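Local coordinates for glucose-6-phosphate isomerase like protein (Thermus thermophilus, PDB 1WIW), which probably interconverts glucose 6-phosphate or mannose 6-phosphate with fructose 6-phosphate, at residues Arg22-Thr27 / Glu133-Glu138; Phe117-Leu120 / Glu126-Arg129; Ala242-Thr247 / Trp259-Trp264. One frame throughout, in Å; residues are numbered along the deposited sequence.

Interaction 1: Arg22-Thr27 / Glu133-Glu138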
ATOM      1  N   ARG B  22     -20.518  -2.996 -18.181  1.00  7.64           N
ATOM      2  CA  ARG B  22     -21.953  -3.221 -18.075  1.00 10.80           C
ATOM      3  C   ARG B  22     -22.347  -4.669 -17.805  1.00  9.51           C
ATOM      4  O   ARG B  22     -23.238  -4.934 -17.000  1.00  9.44           O
ATOM      5  CB  ARG B  22     -22.667  -2.763 -19.348  1.00 13.44           C
ATOM      6  CG  ARG B  22     -24.183  -2.897 -19.249  1.00 21.94           C
ATOM      7  CD  ARG B  22     -24.888  -2.480 -20.527  1.00 27.76           C
ATOM      8  NE  ARG B  22     -26.325  -2.318 -20.312  1.00 34.64           N
ATOM      9  CZ  ARG B  22     -27.147  -3.298 -19.948  1.00 37.46           C
ATOM     10  NH1 ARG B  22     -28.441  -3.052 -19.774  1.00 38.28           N
ATOM     11  NH2 ARG B  22     -26.681  -4.525 -19.763  1.00 40.00           N
ATOM     12  N   ASP B  23     -21.684  -5.605 -18.479  1.00  9.45           N
ATOM     13  CA  ASP B  23     -22.010  -7.026 -18.335  1.00  8.30           C
ATOM     14  C   ASP B  23     -21.183  -7.808 -17.315  1.00  6.37           C
ATOM     15  O   ASP B  23     -21.288  -9.032 -17.246  1.00  6.52           O
ATOM     16  CB  ASP B  23     -21.884  -7.725 -19.697  1.00  7.78           C
ATOM     17  CG  ASP B  23     -22.902  -7.231 -20.714  1.00 13.67           C
ATOM     18  OD1 ASP B  23     -23.816  -6.463 -20.338  1.00 10.84           O
ATOM     19  OD2 ASP B  23     -22.791  -7.626 -21.894  1.00  9.92           O
ATOM     20  N   LEU B  24     -20.383  -7.116 -16.510  1.00  6.36           N
ATOM     21  CA  LEU B  24     -19.521  -7.783 -15.537  1.00  4.68           C
ATOM     22  C   LEU B  24     -20.153  -8.857 -14.655  1.00  5.63           C
ATOM     23  O   LEU B  24     -19.621  -9.959 -14.530  1.00  6.68           O
ATOM     24  CB  LEU B  24     -18.846  -6.749 -14.630  1.00  4.58           C
ATOM     25  CG  LEU B  24     -17.820  -7.345 -13.661  1.00  1.39           C
ATOM     26  CD1 LEU B  24     -16.702  -8.029 -14.449  1.00  3.37           C
ATOM     27  CD2 LEU B  24     -17.253  -6.240 -12.770  1.00  1.74           C
ATOM     28  N   VAL B  25     -21.274  -8.535 -14.031  1.00  6.21           N
ATOM     29  CA  VAL B  25     -21.943  -9.476 -13.144  1.00  7.13           C
ATOM     30  C   VAL B  25     -22.340 -10.760 -13.865  1.00  7.78           C
ATOM     31  O   VAL B  25     -23.048 -10.725 -14.866  1.00  6.03           O
ATOM     32  CB  VAL B  25     -23.197  -8.829 -12.512  1.00  7.77           C
ATOM     33  CG1 VAL B  25     -24.023  -9.882 -11.767  1.00  6.74           C
ATOM     34  CG2 VAL B  25     -22.770  -7.715 -11.558  1.00  7.00           C
ATOM     35  N   GLY B  26     -21.880 -11.895 -13.348  1.00  7.81           N
ATOM     36  CA  GLY B  26     -22.214 -13.161 -13.973  1.00  9.63           C
ATOM     37  C   GLY B  26     -21.159 -13.674 -14.941  1.00 10.38           C
ATOM     38  O   GLY B  26     -21.347 -14.724 -15.552  1.00  9.54           O
ATOM     39  N   THR B  27     -20.058 -12.940 -15.101  1.00  9.78           N
ATOM     40  CA  THR B  27     -18.987 -13.391 -15.989  1.00  8.74           C
ATOM     41  C   THR B  27     -17.877 -14.024 -15.156  1.00  9.74           C
ATOM     42  O   THR B  27     -17.738 -13.731 -13.963  1.00  9.01           O
ATOM     43  CB  THR B  27     -18.381 -12.224 -16.820  1.00  9.84           C
ATOM     44  OG1 THR B  27     -17.785 -11.261 -15.946  1.00  7.57           O
ATOM     45  CG2 THR B  27     -19.457 -11.553 -17.655  1.00  8.99           C
ATOM     46  N   GLU B 133     -25.977  -8.221  -6.452  1.00 10.28           N
ATOM     47  CA  GLU B 133     -27.122  -7.331  -6.262  1.00 11.43           C
ATOM     48  C   GLU B 133     -26.664  -5.881  -6.138  1.00  9.03           C
ATOM     49  O   GLU B 133     -27.258  -4.979  -6.723  1.00  7.99           O
ATOM     50  CB  GLU B 133     -27.911  -7.746  -5.016  1.00 14.36           C
ATOM     51  CG  GLU B 133     -28.729  -9.013  -5.221  1.00 22.37           C
ATOM     52  CD  GLU B 133     -29.275  -9.589  -3.927  1.00 27.36           C
ATOM     53  OE1 GLU B 133     -30.147 -10.482  -4.004  1.00 30.08           O
ATOM     54  OE2 GLU B 133     -28.830  -9.165  -2.837  1.00 27.55           O
ATOM     55  N   ALA B 134     -25.599  -5.670  -5.375  1.00  9.48           N
ATOM     56  CA  ALA B 134     -25.043  -4.339  -5.172  1.00 10.20           C
ATOM     57  C   ALA B 134     -24.499  -3.760  -6.481  1.00 10.23           C
ATOM     58  O   ALA B 134     -24.722  -2.590  -6.796  1.00  9.92           O
ATOM     59  CB  ALA B 134     -23.941  -4.397  -4.123  1.00  8.04           C
ATOM     60  N   LEU B 135     -23.788  -4.579  -7.250  1.00  8.76           N
ATOM     61  CA  LEU B 135     -23.240  -4.106  -8.513  1.00  8.83           C
ATOM     62  C   LEU B 135     -24.336  -3.822  -9.532  1.00  9.87           C
ATOM     63  O   LEU B 135     -24.223  -2.879 -10.309  1.00  9.91           O
ATOM     64  CB  LEU B 135     -22.228  -5.110  -9.080  1.00  6.78           C
ATOM     65  CG  LEU B 135     -20.764  -4.838  -8.686  1.00  9.21           C
ATOM     66  CD1 LEU B 135     -20.615  -4.816  -7.173  1.00  7.08           C
ATOM     67  CD2 LEU B 135     -19.858  -5.911  -9.294  1.00 10.29           C
ATOM     68  N   LEU B 136     -25.400  -4.623  -9.528  1.00  9.57           N
ATOM     69  CA  LEU B 136     -26.491  -4.400 -10.473  1.00 11.56           C
ATOM     70  C   LEU B 136     -27.218  -3.108 -10.109  1.00 14.23           C
ATOM     71  O   LEU B 136     -27.692  -2.385 -10.986  1.00 15.52           O
ATOM     72  CB  LEU B 136     -27.467  -5.582 -10.466  1.00 11.61           C
ATOM     73  CG  LEU B 136     -26.957  -6.912 -11.036  1.00 11.09           C
ATOM     74  CD1 LEU B 136     -28.020  -7.977 -10.814  1.00 12.38           C
ATOM     75  CD2 LEU B 136     -26.640  -6.774 -12.529  1.00  9.86           C
ATOM     76  N   GLU B 137     -27.300  -2.810  -8.815  1.00 15.79           N
ATOM     77  CA  GLU B 137     -27.949  -1.582  -8.378  1.00 16.80           C
ATOM     78  C   GLU B 137     -27.079  -0.411  -8.832  1.00 16.69           C
ATOM     79  O   GLU B 137     -27.571   0.545  -9.431  1.00 16.65           O
ATOM     80  CB  GLU B 137     -28.118  -1.577  -6.848  1.00 21.80           C
ATOM     81  CG  GLU B 137     -28.828  -0.341  -6.297  1.00 27.29           C
ATOM     82  CD  GLU B 137     -29.540  -0.598  -4.973  1.00 33.15           C
ATOM     83  OE1 GLU B 137     -30.457  -1.453  -4.937  1.00 37.07           O
ATOM     84  OE2 GLU B 137     -29.194   0.053  -3.961  1.00 35.74           O
ATOM     85  N   GLU B 138     -25.778  -0.509  -8.562  1.00 15.85           N
ATOM     86  CA  GLU B 138     -24.812   0.521  -8.939  1.00 15.38           C
ATOM     87  C   GLU B 138     -24.880   0.818 -10.428  1.00 14.29           C
ATOM     88  O   GLU B 138     -24.943   1.974 -10.840  1.00 13.87           O
ATOM     89  CB  GLU B 138     -23.386   0.066  -8.605  1.00 14.77           C
ATOM     90  CG  GLU B 138     -22.894   0.398  -7.203  1.00 18.01           C
ATOM     91  CD  GLU B 138     -22.781   1.891  -6.970  1.00 18.88           C
ATOM     92  OE1 GLU B 138     -22.309   2.604  -7.880  1.00 18.78           O
ATOM     93  OE2 GLU B 138     -23.151   2.353  -5.872  1.00 22.51           O
TER
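A chi1 of 171° at Val25 swings CG1 opposite the amide nitrogen and CG2 opposite the carbonyl carbon, and both methyls reach helix 125-139. Val25 CG2 meets Leu135 CB at 3.6 Å, the shortest approach between Arg22-Thr27 and Glu133-Glu138, and is 4.1 Å from Leu135 CD2. Leu136 leaves its helix pointing less directly at the loop, but with CG anti to the carbonyl carbon (chi1 -69°) its branch turns inward, and Leu136 CD2 lies 4.0 Å from Val25 CB. The valine is therefore held between two consecutive leucines, each passing it at a slant. Leu24 adds a looser touch, its CD2 standing 4.4 Å from Leu135 CD2.

No hydrogen bond crosses this interface; the polar bonds hold the turn itself. Leu24 O accepts from Thr27 N at 3.1 Å and from Thr27 OG1 at 2.7 Å, the hydroxyl lying in the carbonyl plane on a lone pair. At phi 96° any CB on Gly26 would collide with Val25 O, so a glycine suits the position. Further support comes from helix 110-121: Arg113 NE bonds Thr27 OG1, Tyr112 OH bonds Gly26 N, and the Tyr112 side chain also touches Leu24, Val25 and Leu135. Trp259 and Tyr260 of helix 251-272 pack against Leu24. The arrangement is that of a type II beta turn, Leu24 to Thr27 with glycine third, following helix 17-23 and seated by its second residue on the side of a helix.

Interaction 2: Phe117-Leu120 / Glu126-Arg129; sequences FLLL and EVLR
Val127 O, the carbonyl of a residue whose CG1 touches Leu119 CD1, takes a hydrogen bond from Ser130 OG one turn further along the same helix. That bond stays within helix 125-139; no hydrogen bond joins Phe117-Leu120 to Glu126-Arg129, and the side chains that meet are all apolar. The contact belongs to a helical hairpin: helix 110-121 ends, a short connection follows, and helix 125-139 turns back beside it. Leu119 CA and Leu128 CA, 6.3 Å apart, are the nearest CA pair across the two segments.

Leu119 does much of the filling. Its CG lies anti to the carbonyl carbon (chi1 -64°), and from there Leu119 CD1 reaches the backbone of the second helix, 3.7 Å from Leu128 CA and 3.8 Å from Leu128 N. Leu119 CD1 is also 3.9 Å from Leu128 CB and 4.1 Å from Val127 CG1, and so sits against the base of one side chain and the branch of its neighbour.

Leu128 returns the contact from its own side. Its CG is anti to the backbone N (chi1 173°), a different setting from that of Leu119 and Leu120, and this carries CD2 across to Leu120, whose side chain it crosses at a slant. Leu120 starts out beside the interface rather than into it, but the isobutyl group then bends over to Leu128 CD2. Near the turn, Thr122 OG1 bonds Leu118 O, with a weaker bond to Leu119 O, while Pro31 from a loop touches Leu120. Leu128 CD2 lies equally close, at 3.6 Å, to Leu120 CG and to Leu120 CD2.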
ATOM      1  N   PHE B 117     -15.358 -16.741  -8.366  1.00 10.43           N
ATOM      2  CA  PHE B 117     -14.952 -18.140  -8.388  1.00 10.64           C
ATOM      3  C   PHE B 117     -14.696 -18.648  -6.973  1.00  9.67           C
ATOM      4  O   PHE B 117     -15.183 -19.716  -6.602  1.00  9.49           O
ATOM      5  CB  PHE B 117     -13.698 -18.322  -9.249  1.00 11.97           C
ATOM      6  CG  PHE B 117     -13.196 -19.741  -9.293  1.00 14.65           C
ATOM      7  CD1 PHE B 117     -12.213 -20.176  -8.406  1.00 15.90           C
ATOM      8  CD2 PHE B 117     -13.718 -20.649 -10.212  1.00 15.42           C
ATOM      9  CE1 PHE B 117     -11.754 -21.497  -8.437  1.00 14.91           C
ATOM     10  CE2 PHE B 117     -13.269 -21.972 -10.251  1.00 15.22           C
ATOM     11  CZ  PHE B 117     -12.285 -22.395  -9.363  1.00 13.66           C
ATOM     12  N   LEU B 118     -13.941 -17.885  -6.184  1.00  8.99           N
ATOM     13  CA  LEU B 118     -13.638 -18.280  -4.806  1.00 11.74           C
ATOM     14  C   LEU B 118     -14.886 -18.426  -3.943  1.00 12.15           C
ATOM     15  O   LEU B 118     -15.005 -19.379  -3.176  1.00 14.39           O
ATOM     16  CB  LEU B 118     -12.686 -17.280  -4.139  1.00 13.15           C
ATOM     17  CG  LEU B 118     -11.217 -17.310  -4.567  1.00 15.49           C
ATOM     18  CD1 LEU B 118     -10.405 -16.353  -3.703  1.00 15.55           C
ATOM     19  CD2 LEU B 118     -10.674 -18.723  -4.417  1.00 18.09           C
ATOM     20  N   LEU B 119     -15.821 -17.490  -4.061  1.00 12.79           N
ATOM     21  CA  LEU B 119     -17.038 -17.577  -3.265  1.00 13.27           C
ATOM     22  C   LEU B 119     -17.837 -18.822  -3.646  1.00 14.91           C
ATOM     23  O   LEU B 119     -18.354 -19.524  -2.777  1.00 16.12           O
ATOM     24  CB  LEU B 119     -17.894 -16.317  -3.444  1.00 13.66           C
ATOM     25  CG  LEU B 119     -17.270 -15.000  -2.960  1.00 15.03           C
ATOM     26  CD1 LEU B 119     -18.286 -13.872  -3.092  1.00 14.39           C
ATOM     27  CD2 LEU B 119     -16.828 -15.137  -1.508  1.00 14.73           C
ATOM     28  N   LEU B 120     -17.931 -19.100  -4.942  1.00 14.21           N
ATOM     29  CA  LEU B 120     -18.664 -20.269  -5.418  1.00 14.47           C
ATOM     30  C   LEU B 120     -17.931 -21.567  -5.090  1.00 16.35           C
ATOM     31  O   LEU B 120     -18.553 -22.627  -4.957  1.00 15.14           O
ATOM     32  CB  LEU B 120     -18.885 -20.183  -6.929  1.00 14.25           C
ATOM     33  CG  LEU B 120     -19.861 -19.120  -7.435  1.00 12.75           C
ATOM     34  CD1 LEU B 120     -19.823 -19.063  -8.950  1.00 15.63           C
ATOM     35  CD2 LEU B 120     -21.261 -19.450  -6.958  1.00 15.20           C
ATOM     36  N   GLU B 126     -24.530 -17.202  -1.332  1.00 16.31           N
ATOM     37  CA  GLU B 126     -25.353 -16.101  -0.844  1.00 16.27           C
ATOM     38  C   GLU B 126     -24.564 -14.808  -0.732  1.00 14.72           C
ATOM     39  O   GLU B 126     -25.086 -13.737  -1.020  1.00 13.71           O
ATOM     40  CB  GLU B 126     -25.987 -16.448   0.503  1.00 20.07           C
ATOM     41  CG  GLU B 126     -27.078 -17.502   0.405  1.00 25.78           C
ATOM     42  CD  GLU B 126     -28.025 -17.263  -0.760  1.00 29.31           C
ATOM     43  OE1 GLU B 126     -28.559 -16.139  -0.889  1.00 32.60           O
ATOM     44  OE2 GLU B 126     -28.239 -18.203  -1.551  1.00 33.88           O
ATOM     45  N   VAL B 127     -23.309 -14.903  -0.311  1.00 14.82           N
ATOM     46  CA  VAL B 127     -22.473 -13.717  -0.209  1.00 15.45           C
ATOM     47  C   VAL B 127     -22.313 -13.148  -1.617  1.00 13.32           C
ATOM     48  O   VAL B 127     -22.425 -11.940  -1.825  1.00 12.62           O
ATOM     49  CB  VAL B 127     -21.078 -14.052   0.348  1.00 18.33           C
ATOM     50  CG1 VAL B 127     -20.223 -12.797   0.387  1.00 19.98           C
ATOM     51  CG2 VAL B 127     -21.206 -14.640   1.739  1.00 20.81           C
ATOM     52  N   LEU B 128     -22.045 -14.030  -2.577  1.00 13.38           N
ATOM     53  CA  LEU B 128     -21.885 -13.617  -3.970  1.00 12.32           C
ATOM     54  C   LEU B 128     -23.153 -12.928  -4.459  1.00 10.84           C
ATOM     55  O   LEU B 128     -23.091 -11.928  -5.170  1.00 10.82           O
ATOM     56  CB  LEU B 128     -21.584 -14.828  -4.861  1.00 10.92           C
ATOM     57  CG  LEU B 128     -21.560 -14.564  -6.373  1.00 12.51           C
ATOM     58  CD1 LEU B 128     -20.442 -13.571  -6.715  1.00 13.48           C
ATOM     59  CD2 LEU B 128     -21.354 -15.878  -7.116  1.00 11.11           C
ATOM     60  N   ARG B 129     -24.310 -13.459  -4.080  1.00 10.67           N
ATOM     61  CA  ARG B 129     -25.559 -12.842  -4.500  1.00 12.73           C
ATOM     62  C   ARG B 129     -25.658 -11.396  -4.014  1.00  9.76           C
ATOM     63  O   ARG B 129     -26.124 -10.532  -4.750  1.00  7.39           O
ATOM     64  CB  ARG B 129     -26.771 -13.641  -4.000  1.00 18.53           C
ATOM     65  CG  ARG B 129     -28.100 -12.959  -4.325  1.00 25.29           C
ATOM     66  CD  ARG B 129     -29.309 -13.842  -4.035  1.00 32.23           C
ATOM     67  NE  ARG B 129     -29.748 -14.576  -5.219  1.00 38.46           N
ATOM     68  CZ  ARG B 129     -30.230 -14.004  -6.323  1.00 41.23           C
ATOM     69  NH1 ARG B 129     -30.338 -12.682  -6.399  1.00 42.57           N
ATOM     70  NH2 ARG B 129     -30.600 -14.753  -7.355  1.00 39.72           N
TER

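Interaction 3: Ala242-Thr247 / Trp259-Trp264; sequences AEVPAT and WYRMAW
Val244, the last residue of strand 240-244, directs its side chain at Arg261 of helix 251-272. The two segments are consecutive elements of a beta-alpha unit in the C-terminal SIS domain, whose parallel sheet has this strand at one margin within the chain. With CG1 anti to the backbone N (chi1 -173°), Val244 CG1 lies 3.7 Å from Arg261 CD, and the two side chains run past each other in opposite directions. Val219 and Leu221 of the neighbouring strand also touch Val244, and Met262, a selenomethionine here, touches the same two residues.

Pro245 comes next, its ring crossing the arginine at about a right angle: CG and CD both lie 3.7 Å from Arg261 NH2. Its carbonyl oxygen is placed differently, 4.1 Å above the guanidinium plane and over its centre. Thr247 closes the segment; its OG1 is 4.3 Å from Arg261 NH1, too far for a bond, yet both atoms bond Glu138 OE2, which sits as their shared acceptor.

Arg261 extends with CG anti to the backbone N and then bends at chi3 (-65°), bringing the guanidinium beneath the Pro245 carbonyl. Shortened to an alanine here, the side chain would lack the guanidinium, and the Glu138 carboxylate would probably be left without its salt-bridge mate, with a gap likely beside Val244 CG1 and the proline ring. On the same helix Tyr260 OH bonds Leu21 O and also accepts a weak hydrogen bond from Trp264 NE1, at 3.2 Å and with an N-H...O angle of 164°.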
ATOM      1  N   ALA B 242     -14.176  14.274  -1.991  1.00 10.51           N
ATOM      2  CA  ALA B 242     -15.374  13.535  -2.371  1.00 10.24           C
ATOM      3  C   ALA B 242     -15.636  12.372  -1.417  1.00 11.01           C
ATOM      4  O   ALA B 242     -14.717  11.643  -1.046  1.00 10.55           O
ATOM      5  CB  ALA B 242     -15.228  13.007  -3.792  1.00 10.98           C
ATOM      6  N   GLU B 243     -16.888  12.213  -1.009  1.00 11.29           N
ATOM      7  CA  GLU B 243     -17.267  11.108  -0.134  1.00 12.40           C
ATOM      8  C   GLU B 243     -18.058  10.143  -1.010  1.00 11.78           C
ATOM      9  O   GLU B 243     -19.140  10.478  -1.480  1.00 12.22           O
ATOM     10  CB  GLU B 243     -18.148  11.599   1.019  1.00 13.97           C
ATOM     11  CG  GLU B 243     -17.499  12.663   1.891  1.00 17.24           C
ATOM     12  CD  GLU B 243     -18.438  13.183   2.967  1.00 20.81           C
ATOM     13  OE1 GLU B 243     -18.786  12.408   3.884  1.00 21.99           O
ATOM     14  OE2 GLU B 243     -18.833  14.364   2.889  1.00 22.15           O
ATOM     15  N   VAL B 244     -17.509   8.956  -1.248  1.00 10.26           N
ATOM     16  CA  VAL B 244     -18.193   7.976  -2.086  1.00 10.87           C
ATOM     17  C   VAL B 244     -18.969   6.993  -1.220  1.00 10.73           C
ATOM     18  O   VAL B 244     -18.386   6.256  -0.426  1.00 10.81           O
ATOM     19  CB  VAL B 244     -17.196   7.173  -2.962  1.00 10.33           C
ATOM     20  CG1 VAL B 244     -17.965   6.288  -3.940  1.00  9.69           C
ATOM     21  CG2 VAL B 244     -16.261   8.123  -3.705  1.00  7.84           C
ATOM     22  N   PRO B 245     -20.302   6.973  -1.360  1.00 12.67           N
ATOM     23  CA  PRO B 245     -21.107   6.049  -0.557  1.00 12.40           C
ATOM     24  C   PRO B 245     -20.977   4.624  -1.087  1.00 13.19           C
ATOM     25  O   PRO B 245     -20.771   4.417  -2.282  1.00 12.55           O
ATOM     26  CB  PRO B 245     -22.519   6.610  -0.706  1.00 13.44           C
ATOM     27  CG  PRO B 245     -22.510   7.137  -2.097  1.00 15.20           C
ATOM     28  CD  PRO B 245     -21.162   7.837  -2.190  1.00 12.43           C
ATOM     29  N   ALA B 246     -21.091   3.645  -0.198  1.00 12.11           N
ATOM     30  CA  ALA B 246     -20.970   2.252  -0.595  1.00 14.11           C
ATOM     31  C   ALA B 246     -22.298   1.515  -0.574  1.00 15.01           C
ATOM     32  O   ALA B 246     -22.906   1.330   0.484  1.00 16.68           O
ATOM     33  CB  ALA B 246     -19.981   1.539   0.306  1.00 13.91           C
ATOM     34  N   THR B 247     -22.739   1.093  -1.753  1.00 12.97           N
ATOM     35  CA  THR B 247     -23.977   0.345  -1.895  1.00 11.62           C
ATOM     36  C   THR B 247     -23.721  -1.075  -1.392  1.00 11.93           C
ATOM     37  O   THR B 247     -22.603  -1.581  -1.507  1.00 11.84           O
ATOM     38  CB  THR B 247     -24.401   0.296  -3.374  1.00 12.00           C
ATOM     39  OG1 THR B 247     -24.592   1.635  -3.849  1.00 11.48           O
ATOM     40  CG2 THR B 247     -25.700  -0.498  -3.549  1.00 14.21           C
ATOM     41  N   TRP B 259     -15.538  -0.552  -5.423  1.00  5.89           N
ATOM     42  CA  TRP B 259     -14.580  -0.921  -6.465  1.00  6.29           C
ATOM     43  C   TRP B 259     -15.209  -0.768  -7.856  1.00  4.74           C
ATOM     44  O   TRP B 259     -14.593  -0.213  -8.764  1.00  6.25           O
ATOM     45  CB  TRP B 259     -14.129  -2.370  -6.252  1.00  7.02           C
ATOM     46  CG  TRP B 259     -13.211  -2.900  -7.316  1.00  8.79           C
ATOM     47  CD1 TRP B 259     -11.857  -2.754  -7.386  1.00  7.33           C
ATOM     48  CD2 TRP B 259     -13.596  -3.652  -8.472  1.00  7.19           C
ATOM     49  NE1 TRP B 259     -11.372  -3.372  -8.520  1.00  7.32           N
ATOM     50  CE2 TRP B 259     -12.420  -3.927  -9.204  1.00  7.51           C
ATOM     51  CE3 TRP B 259     -14.825  -4.121  -8.960  1.00  7.35           C
ATOM     52  CZ2 TRP B 259     -12.435  -4.653 -10.408  1.00  9.23           C
ATOM     53  CZ3 TRP B 259     -14.840  -4.845 -10.157  1.00  8.02           C
ATOM     54  CH2 TRP B 259     -13.650  -5.100 -10.865  1.00  7.90           C
ATOM     55  N   TYR B 260     -16.434  -1.266  -8.018  1.00  5.88           N
ATOM     56  CA  TYR B 260     -17.141  -1.191  -9.302  1.00  5.00           C
ATOM     57  C   TYR B 260     -17.414   0.255  -9.731  1.00  5.47           C
ATOM     58  O   TYR B 260     -17.205   0.614 -10.890  1.00  3.97           O
ATOM     59  CB  TYR B 260     -18.463  -1.961  -9.218  1.00  4.72           C
ATOM     60  CG  TYR B 260     -19.233  -2.068 -10.528  1.00  6.00           C
ATOM     61  CD1 TYR B 260     -18.700  -2.752 -11.623  1.00  6.73           C
ATOM     62  CD2 TYR B 260     -20.512  -1.529 -10.653  1.00  4.85           C
ATOM     63  CE1 TYR B 260     -19.423  -2.904 -12.811  1.00  6.26           C
ATOM     64  CE2 TYR B 260     -21.249  -1.671 -11.843  1.00  7.14           C
ATOM     65  CZ  TYR B 260     -20.698  -2.363 -12.912  1.00  9.49           C
ATOM     66  OH  TYR B 260     -21.421  -2.532 -14.074  1.00  5.36           O
ATOM     67  N   ARG B 261     -17.883   1.088  -8.808  1.00  5.56           N
ATOM     68  CA  ARG B 261     -18.151   2.483  -9.153  1.00  6.78           C
ATOM     69  C   ARG B 261     -16.853   3.195  -9.539  1.00  6.20           C
ATOM     70  O   ARG B 261     -16.854   4.099 -10.374  1.00  4.86           O
ATOM     71  CB  ARG B 261     -18.811   3.222  -7.985  1.00  7.63           C
ATOM     72  CG  ARG B 261     -19.079   4.689  -8.298  1.00  9.67           C
ATOM     73  CD  ARG B 261     -19.691   5.445  -7.128  1.00 10.55           C
ATOM     74  NE  ARG B 261     -21.019   4.958  -6.777  1.00 11.17           N
ATOM     75  CZ  ARG B 261     -21.911   5.674  -6.095  1.00 15.01           C
ATOM     76  NH1 ARG B 261     -23.103   5.164  -5.808  1.00 14.52           N
ATOM     77  NH2 ARG B 261     -21.614   6.908  -5.713  1.00 13.37           N
HETATM   78  N   MSE B 262     -15.743   2.799  -8.924  1.00  5.61           N
HETATM   79  CA  MSE B 262     -14.459   3.412  -9.252  1.00  7.37           C
HETATM   80  C   MSE B 262     -13.958   2.931 -10.617  1.00  5.60           C
HETATM   81  O   MSE B 262     -13.263   3.661 -11.316  1.00  5.88           O
HETATM   82  CB  MSE B 262     -13.421   3.109  -8.170  1.00  5.67           C
HETATM   83  CG  MSE B 262     -13.713   3.805  -6.846  1.00 11.03           C
HETATM   84 SE   MSE B 262     -13.771   5.761  -6.988  1.00 14.79          SE
HETATM   85  CE  MSE B 262     -12.583   6.170  -5.551  1.00 23.26           C
ATOM     86  N   ALA B 263     -14.304   1.705 -10.999  1.00  4.62           N
ATOM     87  CA  ALA B 263     -13.882   1.200 -12.307  1.00  5.80           C
ATOM     88  C   ALA B 263     -14.567   2.072 -13.355  1.00  6.22           C
ATOM     89  O   ALA B 263     -13.944   2.507 -14.321  1.00  6.27           O
ATOM     90  CB  ALA B 263     -14.289  -0.260 -12.483  1.00  4.88           C
ATOM     91  N   TRP B 264     -15.856   2.327 -13.150  1.00  7.14           N
ATOM     92  CA  TRP B 264     -16.618   3.177 -14.056  1.00  7.15           C
ATOM     93  C   TRP B 264     -16.061   4.600 -14.048  1.00  8.16           C
ATOM     94  O   TRP B 264     -15.976   5.250 -15.088  1.00  7.36           O
ATOM     95  CB  TRP B 264     -18.094   3.216 -13.640  1.00  7.94           C
ATOM     96  CG  TRP B 264     -18.952   2.183 -14.321  1.00  6.72           C
ATOM     97  CD1 TRP B 264     -19.547   1.101 -13.744  1.00  8.07           C
ATOM     98  CD2 TRP B 264     -19.323   2.156 -15.706  1.00  6.93           C
ATOM     99  NE1 TRP B 264     -20.274   0.400 -14.682  1.00  8.30           N
ATOM    100  CE2 TRP B 264     -20.151   1.025 -15.895  1.00  6.60           C
ATOM    101  CE3 TRP B 264     -19.037   2.979 -16.806  1.00  6.45           C
ATOM    102  CZ2 TRP B 264     -20.698   0.693 -17.143  1.00  8.29           C
ATOM    103  CZ3 TRP B 264     -19.584   2.649 -18.052  1.00  6.81           C
ATOM    104  CH2 TRP B 264     -20.404   1.515 -18.207  1.00  7.67           C
TER

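From the N terminus, the turn after helix 17-23 opens the longest loop, which interaction 1 closes more than a hundred residues later on helix 125-139. Interaction 2 falls wholly within that span, a local closure between helices 110-121 and 125-139. Both contacts use helix 125-139, at different points, their centres about 13 Å apart. Interaction 3 opens only after interaction 1 has closed and joins strand 240-244 to helix 251-272; interactions 2 and 3 do not touch, their nearest atoms about 10 Å apart. Through its contacts with 22-27 and 117-120, and through Glu138's bonds to Thr247 and Arg261, helix 125-139 bridges N-terminal elements to the C-terminal SIS domain.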